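Local atomic coordinates of 2-keto-3-deoxygluconate kinase (Thermotoga maritima, PDB entry 2AFB), a protein that probably phosphorylates 2-keto-3-deoxygluconate, as a member of the pfkB family of carbohydrate kinases. Residues Ala139-Phe144 with Gly170-Cys175; Val288-Ser293 with Leu321-Pro326. All blocks are in the same frame, centred on the assembly; numbering follows the deposited sequence.

Contact 1 of 2, residues Ala139-Phe144 with Gly170-Cys175; sequences ARWFHF and GVTVSC
Val171 lays CG1 against the backbone of Phe142, 3.7 Å from Phe142 N. Its CG2 faces Ala139 O. Thr172 O accepts Phe142 N at 2.8 Å, the first rung of a parallel strand pair. The methyl CG2 of Thr172 stands over the indole of Trp141, 3.6 Å from the centroid of the six-membered ring, a CH-pi contact. Val173 turns to the other side of the sheet, where CG1 meets the edge of the Phe144 ring. Ser174 is bonded through both backbone and side chain. Its N donates to Phe142 O and its O accepts Phe144 N. Chi1 of 67° sets OG between the backbone N and carbonyl carbon, where two rings reach it. Trp141 NE1 donates to OG in the indole plane, at 3.0 Å and almost straight (175°). His143 ND1 shares a short bond of 2.5 Å with Ser174 OG. Cys175 places CB over the Phe144 ring, while SG lies 3.6 Å from Phe144 CE2. The pair closes the beta-alpha-beta unit whose helix 155-169 covers Phe142, Phe144 and Val173. Helix 290-304 packs on Trp141 and Ser174, and strand 14-18 flanks strand 139-145.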
# COMPACT_ATOMS: atom_id res chain seq x y z
N ALA A 139 -24.89 9.40 35.20
CA ALA A 139 -24.10 8.22 34.80
C ALA A 139 -24.57 6.97 35.54
O ALA A 139 -24.82 7.01 36.73
CB ALA A 139 -22.58 8.45 35.08
N ARG A 140 -24.67 5.86 34.83
CA ARG A 140 -25.01 4.58 35.47
C ARG A 140 -23.72 3.85 35.85
O ARG A 140 -23.75 2.91 36.65
CB ARG A 140 -25.81 3.69 34.53
CG ARG A 140 -26.86 4.40 33.69
CD ARG A 140 -28.24 4.32 34.27
NE ARG A 140 -29.00 3.14 33.81
CZ ARG A 140 -30.13 3.16 33.08
NH1 ARG A 140 -30.71 4.29 32.64
NH2 ARG A 140 -30.71 2.01 32.79
N TRP A 141 -22.60 4.30 35.29
CA TRP A 141 -21.33 3.57 35.42
C TRP A 141 -20.13 4.45 35.15
O TRP A 141 -20.19 5.32 34.31
CB TRP A 141 -21.27 2.40 34.44
CG TRP A 141 -20.38 1.29 34.87
CD1 TRP A 141 -19.01 1.28 34.81
CD2 TRP A 141 -20.77 0.01 35.40
NE1 TRP A 141 -18.53 0.08 35.27
CE2 TRP A 141 -19.59 -0.73 35.61
CE3 TRP A 141 -21.99 -0.61 35.62
CZ2 TRP A 141 -19.60 -2.04 36.09
CZ3 TRP A 141 -22.01 -1.91 36.15
CH2 TRP A 141 -20.82 -2.60 36.38
N PHE A 142 -19.07 4.19 35.94
CA PHE A 142 -17.75 4.80 35.82
C PHE A 142 -16.64 3.73 35.90
O PHE A 142 -16.59 2.90 36.82
CB PHE A 142 -17.52 5.83 36.90
CG PHE A 142 -16.19 6.49 36.81
CD1 PHE A 142 -15.92 7.34 35.78
CD2 PHE A 142 -15.19 6.22 37.73
CE1 PHE A 142 -14.67 7.95 35.69
CE2 PHE A 142 -13.94 6.82 37.62
CZ PHE A 142 -13.69 7.69 36.64
N HIS A 143 -15.78 3.79 34.92
CA HIS A 143 -14.68 2.84 34.75
C HIS A 143 -13.31 3.52 34.66
O HIS A 143 -13.17 4.50 33.94
CB HIS A 143 -14.90 1.96 33.51
CG HIS A 143 -13.81 0.97 33.31
ND1 HIS A 143 -13.67 -0.14 34.10
CD2 HIS A 143 -12.74 0.99 32.47
CE1 HIS A 143 -12.59 -0.80 33.73
NE2 HIS A 143 -11.99 -0.11 32.76
N PHE A 144 -12.30 2.99 35.39
CA PHE A 144 -10.90 3.44 35.29
C PHE A 144 -10.00 2.24 35.37
O PHE A 144 -10.48 1.14 35.71
CB PHE A 144 -10.50 4.50 36.38
CG PHE A 144 -10.45 3.96 37.81
CD1 PHE A 144 -11.62 3.71 38.53
CD2 PHE A 144 -9.23 3.74 38.45
CE1 PHE A 144 -11.56 3.23 39.83
CE2 PHE A 144 -9.16 3.26 39.70
CZ PHE A 144 -10.32 3.00 40.41
N GLY A 170 -23.97 7.76 43.66
CA GLY A 170 -24.38 6.35 43.66
C GLY A 170 -24.05 5.65 42.33
O GLY A 170 -24.70 4.69 41.96
N VAL A 171 -23.04 6.14 41.64
CA VAL A 171 -22.63 5.58 40.36
C VAL A 171 -21.81 4.30 40.60
O VAL A 171 -20.92 4.30 41.45
CB VAL A 171 -21.81 6.63 39.60
CG1 VAL A 171 -21.26 6.08 38.25
CG2 VAL A 171 -22.64 7.88 39.38
N THR A 172 -22.11 3.23 39.86
CA THR A 172 -21.33 2.00 39.91
C THR A 172 -19.97 2.25 39.32
O THR A 172 -19.85 2.89 38.27
CB THR A 172 -21.99 0.83 39.16
OG1 THR A 172 -23.29 0.58 39.73
CG2 THR A 172 -21.14 -0.42 39.36
N VAL A 173 -18.96 1.74 40.04
CA VAL A 173 -17.56 1.97 39.74
C VAL A 173 -16.87 0.63 39.50
O VAL A 173 -16.91 -0.27 40.34
CB VAL A 173 -16.84 2.71 40.89
CG1 VAL A 173 -15.36 2.71 40.70
CG2 VAL A 173 -17.36 4.14 41.03
N SER A 174 -16.24 0.50 38.32
CA SER A 174 -15.33 -0.58 38.04
C SER A 174 -13.88 -0.07 37.89
O SER A 174 -13.60 1.07 37.50
CB SER A 174 -15.78 -1.35 36.79
OG SER A 174 -15.66 -0.55 35.64
N CYS A 175 -12.96 -0.99 38.18
CA CYS A 175 -11.53 -0.80 38.00
C CYS A 175 -10.91 -2.06 37.38
O CYS A 175 -11.09 -3.14 37.91
CB CYS A 175 -10.87 -0.53 39.35
SG CYS A 175 -9.06 -0.32 39.32

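Contact 2 of 2, residues Val288-Ser293 with Leu321-Pro326; sequences VGAGDS and LKHTIP
Ala290 and Lys322 bring the two backbones together, with Ala290 CA 5.4 Å from Lys322 CA. Gly289 is the N-cap of helix 290-304, and Lys322 stands near the end of helix 308-322. From Lys322 to Ile325 the chain makes a type I turn. Gly289-Asp292 reads GAGD, the pfkB signature that in relatives forms the anion hole at a helix start and carries the catalytic base. Gly289 has a positive phi of 89°, and a side chain there would press on Lys322 CE. Lys322 has CG anti to its backbone N (chi1 176°), then bends at chi2 and chi4 to run beside this loop. CG passes 3.7 Å from Gly289 C. NZ donates to Val288 O at 2.8 Å, nearly in line with the carbonyl, and to Ile325 O at 2.7 Å. Gly327 O takes a further bond from the same NZ. This ring of carbonyls around an ammonium recalls the monovalent-cation site of ribokinase relatives, so the lysine may stand in for such an ion. A methionine in its place would probably leave the carbonyls of Val288 and Ile325 without their shared donor and the GAGD loop less firmly tied. Ser293 OG donates to Ala290 O and touches Lys322 CB at 3.4 Å. The ring of His323 is held by Ser319 O at ND1 and Arg254 NH1 at NE2. Ala290 CB sits over one face of that ring, 3.4 Å from His323 CE1.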
# COMPACT_ATOMS: atom_id res chain seq x y z
N VAL A 288 -3.98 -6.74 21.16
CA VAL A 288 -4.15 -5.45 21.85
C VAL A 288 -5.65 -5.14 22.03
O VAL A 288 -6.45 -5.29 21.10
CB VAL A 288 -3.43 -4.27 21.14
CG1 VAL A 288 -3.66 -2.95 21.91
CG2 VAL A 288 -1.92 -4.56 21.07
N GLY A 289 -6.02 -4.72 23.24
CA GLY A 289 -7.43 -4.38 23.55
C GLY A 289 -8.28 -5.55 24.06
O GLY A 289 -9.45 -5.35 24.43
N ALA A 290 -7.73 -6.75 24.09
CA ALA A 290 -8.57 -7.94 24.37
C ALA A 290 -9.10 -7.91 25.82
O ALA A 290 -10.30 -8.07 26.09
CB ALA A 290 -7.79 -9.21 24.10
N GLY A 291 -8.19 -7.62 26.74
CA GLY A 291 -8.57 -7.36 28.14
C GLY A 291 -9.56 -6.24 28.28
O GLY A 291 -10.44 -6.29 29.16
N ASP A 292 -9.45 -5.20 27.44
CA ASP A 292 -10.37 -4.07 27.57
C ASP A 292 -11.74 -4.42 27.07
O ASP A 292 -12.70 -3.93 27.60
CB ASP A 292 -9.84 -2.79 26.89
CG ASP A 292 -8.37 -2.52 27.27
OD1 ASP A 292 -8.07 -2.55 28.49
OD2 ASP A 292 -7.54 -2.30 26.36
N SER A 293 -11.83 -5.25 26.03
CA SER A 293 -13.09 -5.71 25.56
C SER A 293 -13.74 -6.66 26.59
O SER A 293 -14.96 -6.65 26.73
CB SER A 293 -12.95 -6.35 24.18
OG SER A 293 -12.22 -7.55 24.25
N LEU A 321 -13.04 -12.58 20.35
CA LEU A 321 -13.22 -11.95 19.04
C LEU A 321 -12.33 -10.73 18.84
O LEU A 321 -11.78 -10.53 17.75
CB LEU A 321 -14.68 -11.61 18.77
CG LEU A 321 -15.62 -12.80 18.52
CD1 LEU A 321 -17.07 -12.42 18.65
CD2 LEU A 321 -15.42 -13.41 17.14
N LYS A 322 -12.12 -9.93 19.87
CA LYS A 322 -11.21 -8.79 19.73
C LYS A 322 -9.85 -9.27 19.20
O LYS A 322 -9.25 -8.60 18.37
CB LYS A 322 -11.03 -8.03 21.08
CG LYS A 322 -10.02 -6.86 21.06
CD LYS A 322 -10.22 -5.90 19.89
CE LYS A 322 -8.96 -5.15 19.45
NZ LYS A 322 -7.83 -5.92 18.80
N HIS A 323 -9.39 -10.45 19.62
CA HIS A 323 -8.06 -10.95 19.21
C HIS A 323 -7.97 -11.05 17.68
O HIS A 323 -6.85 -11.16 17.13
CB HIS A 323 -7.78 -12.33 19.77
CG HIS A 323 -7.42 -12.38 21.22
ND1 HIS A 323 -8.37 -12.34 22.23
CD2 HIS A 323 -6.24 -12.60 21.83
CE1 HIS A 323 -7.77 -12.50 23.40
NE2 HIS A 323 -6.47 -12.63 23.19
N THR A 324 -9.12 -11.01 16.98
CA THR A 324 -9.22 -11.22 15.51
C THR A 324 -9.30 -9.94 14.71
O THR A 324 -9.31 -9.98 13.45
CB THR A 324 -10.48 -12.09 15.11
OG1 THR A 324 -11.68 -11.35 15.36
CG2 THR A 324 -10.54 -13.37 15.96
N ILE A 325 -9.39 -8.83 15.42
CA ILE A 325 -9.68 -7.50 14.84
C ILE A 325 -8.46 -6.56 15.00
O ILE A 325 -8.08 -6.28 16.14
CB ILE A 325 -10.92 -6.91 15.53
CG1 ILE A 325 -12.14 -7.79 15.25
CG2 ILE A 325 -11.31 -5.52 15.06
CD1 ILE A 325 -13.28 -7.41 16.14
N PRO A 326 -7.86 -6.11 13.86
CA PRO A 326 -6.77 -5.14 13.84
C PRO A 326 -7.13 -3.86 14.58
O PRO A 326 -8.27 -3.42 14.51
CB PRO A 326 -6.55 -4.85 12.34
CG PRO A 326 -7.08 -6.07 11.63
CD PRO A 326 -8.24 -6.53 12.48

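In the fold
Contact 1 and contact 2 lie on opposite sides of the chain's centre. Their centres are 22 Å apart and their nearest atoms about 6 Å, so they do not touch. Helix 290-304 links them. It starts in contact 2 with the GAGD sequence, and its later residues Ile299, Ser302 and Leu303 pack on Trp141 of contact 1. By its GAGD signature, contact 2 probably borders the site of phosphoryl transfer, as in relatives, while contact 1 belongs to the central sheet that this helix covers. Contact 2 also borders the second subunit, where Arg109 of that subunit binds Thr324 O.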